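Side-chain contact in putative modulator of DNA gyrase (Bacteroides thetaiotaomicron, PDB 1VPB), which is a putative modulator of DNA gyrase and probably a metallopeptidase of the U62 family: residues Asp333-Asn336 / Ala337-Gly341. Numbering follows the deposited sequence.
Sequences DTYN and AKKMG
A short helix, residues 334-340, carries an i to i+4 side-chain pair, Tyr-335 and Lys-339, one turn apart on its surface. The lysine chain lies over one face of the tyrosine ring. Lys-339 CD sits 3.8 Å from the centroid of the Tyr-335 ring, 26° off the normal, in a CH-pi contact shifted toward the rim. A bend at chi3 (92°) then carries the ammonium group to the phenol, where Lys-339 NZ donates to Tyr-335 OH at 3.0 Å. The same hydroxyl is hydrogen-bonded to Asp-107, and Arg-110 makes a cation-pi contact with the ring, so this turn is tied to the 107-110 region. A leucine in place of Tyr-335 would probably leave the Lys-339 ammonium without its hydroxyl acceptor, take away the ring face under Lys-339 CD and cost Asp-107 a hydrogen-bond partner. The helix lies within the C-terminal PmbA/TldA family region and is closed at both ends by standard motifs. Asp-333 is the N-cap. Asp-333 OD1 accepts from Asn-336 N at 3.0 Å in a nearly straight bond (166°). Asn-336 ND2 reaches Asp-333 OD1 from the opposite face of the carboxylate plane, also at 3.0 Å, but the bond is more bent. Backbone bonds run from Ala-337 N to Asp-333 O (2.9 Å) and from Met-340 N to Asn-336 O (3.0 Å). Met-340 folds back at its last torsion, which brings Met-340 CE to 4.2 Å from Asn-336 CB. Both residues also touch Gln-273 of helix 269-273. At the other end Gly-341, with positive phi, is the C-prime residue of a Schellman motif.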
ATOM      1  N   ASP A 333      20.787 -14.518  -0.737  1.00 35.09           N
ATOM      2  CA  ASP A 333      20.220 -15.521  -1.624  1.00 36.28           C
ATOM      3  C   ASP A 333      21.189 -15.885  -2.758  1.00 36.42           C
ATOM      4  O   ASP A 333      22.317 -15.366  -2.878  1.00 36.79           O
ATOM      5  CB  ASP A 333      18.858 -15.091  -2.162  1.00 37.49           C
ATOM      6  CG  ASP A 333      18.955 -14.025  -3.222  1.00 42.73           C
ATOM      7  OD1 ASP A 333      20.035 -13.398  -3.402  1.00 39.41           O
ATOM      8  OD2 ASP A 333      17.929 -13.708  -3.831  1.00 43.31           O
ATOM      9  N   THR A 334      20.745 -16.794  -3.618  1.00 37.27           N
ATOM     10  CA  THR A 334      21.622 -17.386  -4.623  1.00 37.69           C
ATOM     11  C   THR A 334      22.114 -16.287  -5.569  1.00 37.39           C
ATOM     12  O   THR A 334      23.307 -16.203  -5.884  1.00 40.38           O
ATOM     13  CB  THR A 334      20.880 -18.492  -5.369  1.00 43.27           C
ATOM     14  OG1 THR A 334      20.596 -19.588  -4.459  1.00 43.36           O
ATOM     15  CG2 THR A 334      21.750 -19.143  -6.435  1.00 45.37           C
ATOM     16  N   TYR A 335      21.189 -15.471  -6.030  1.00 37.64           N
ATOM     17  CA  TYR A 335      21.517 -14.387  -6.968  1.00 37.21           C
ATOM     18  C   TYR A 335      22.540 -13.402  -6.427  1.00 37.91           C
ATOM     19  O   TYR A 335      23.575 -13.161  -7.045  1.00 38.15           O
ATOM     20  CB  TYR A 335      20.249 -13.671  -7.320  1.00 35.97           C
ATOM     21  CG  TYR A 335      20.404 -12.543  -8.260  1.00 38.20           C
ATOM     22  CD1 TYR A 335      20.787 -12.775  -9.587  1.00 37.44           C
ATOM     23  CD2 TYR A 335      20.130 -11.266  -7.875  1.00 41.96           C
ATOM     24  CE1 TYR A 335      20.923 -11.744 -10.468  1.00 35.37           C
ATOM     25  CE2 TYR A 335      20.243 -10.217  -8.753  1.00 42.89           C
ATOM     26  CZ  TYR A 335      20.642 -10.463 -10.052  1.00 38.07           C
ATOM     27  OH  TYR A 335      20.714  -9.367 -10.899  1.00 44.63           O
ATOM     28  N   ASN A 336      22.286 -12.826  -5.238  1.00 37.97           N
ATOM     29  CA  ASN A 336      23.227 -11.909  -4.661  1.00 36.67           C
ATOM     30  C   ASN A 336      24.553 -12.555  -4.263  1.00 40.07           C
ATOM     31  O   ASN A 336      25.621 -11.914  -4.344  1.00 42.00           O
ATOM     32  CB  ASN A 336      22.576 -11.137  -3.519  1.00 36.97           C
ATOM     33  CG  ASN A 336      21.564 -10.160  -3.996  1.00 40.58           C
ATOM     34  OD1 ASN A 336      21.897  -9.193  -4.694  1.00 42.17           O
ATOM     35  ND2 ASN A 336      20.313 -10.389  -3.653  1.00 42.12           N
ATOM     36  N   ALA A 337      24.517 -13.811  -3.845  1.00 40.25           N
ATOM     37  CA  ALA A 337      25.741 -14.548  -3.587  1.00 40.27           C
ATOM     38  C   ALA A 337      26.607 -14.598  -4.866  1.00 41.31           C
ATOM     39  O   ALA A 337      27.802 -14.286  -4.838  1.00 43.52           O
ATOM     40  CB  ALA A 337      25.462 -15.957  -3.064  1.00 41.82           C
ATOM     41  N   LYS A 338      25.984 -14.951  -5.985  1.00 43.10           N
ATOM     42  CA  LYS A 338      26.720 -15.024  -7.259  1.00 43.44           C
ATOM     43  C   LYS A 338      27.296 -13.673  -7.666  1.00 44.29           C
ATOM     44  O   LYS A 338      28.483 -13.595  -8.076  1.00 44.46           O
ATOM     45  CB  LYS A 338      25.825 -15.604  -8.358  1.00 43.04           C
ATOM     46  CG  LYS A 338      26.600 -16.037  -9.602  1.00 48.32           C
ATOM     47  CD  LYS A 338      25.828 -16.978 -10.429  1.00 52.87           C
ATOM     48  CE  LYS A 338      26.488 -17.259 -11.792  1.00 51.68           C
ATOM     49  NZ  LYS A 338      27.839 -17.919 -11.583  1.00 54.14           N
ATOM     50  N   LYS A 339      26.526 -12.609  -7.492  1.00 41.34           N
ATOM     51  CA  LYS A 339      26.985 -11.278  -7.846  1.00 42.53           C
ATOM     52  C   LYS A 339      28.141 -10.794  -7.014  1.00 45.83           C
ATOM     53  O   LYS A 339      29.051 -10.119  -7.507  1.00 41.68           O
ATOM     54  CB  LYS A 339      25.860 -10.269  -7.739  1.00 43.54           C
ATOM     55  CG  LYS A 339      24.761 -10.542  -8.705  1.00 46.48           C
ATOM     56  CD  LYS A 339      23.753  -9.466  -8.723  1.00 59.92           C
ATOM     57  CE  LYS A 339      24.037  -8.418  -9.765  1.00 65.05           C
ATOM     58  NZ  LYS A 339      22.844  -7.508  -9.798  1.00 70.20           N
ATOM     59  N   MET A 340      28.108 -11.140  -5.740  1.00 42.72           N
ATOM     60  CA  MET A 340      29.107 -10.691  -4.823  1.00 44.07           C
ATOM     61  C   MET A 340      30.310 -11.601  -4.775  1.00 44.32           C
ATOM     62  O   MET A 340      31.342 -11.212  -4.215  1.00 48.25           O
ATOM     63  CB  MET A 340      28.497 -10.562  -3.428  1.00 41.76           C
ATOM     64  CG  MET A 340      27.557  -9.367  -3.339  1.00 39.82           C
ATOM     65  SD  MET A 340      27.177  -8.821  -1.691  1.00 43.85           S
ATOM     66  CE  MET A 340      26.057 -10.090  -1.319  1.00 37.70           C
ATOM     67  N   GLY A 341      30.177 -12.802  -5.313  1.00 42.72           N
ATOM     68  CA  GLY A 341      31.218 -13.794  -5.263  1.00 44.14           C
ATOM     69  C   GLY A 341      31.426 -14.371  -3.880  1.00 48.30           C
ATOM     70  O   GLY A 341      32.559 -14.588  -3.447  1.00 48.18           O
TER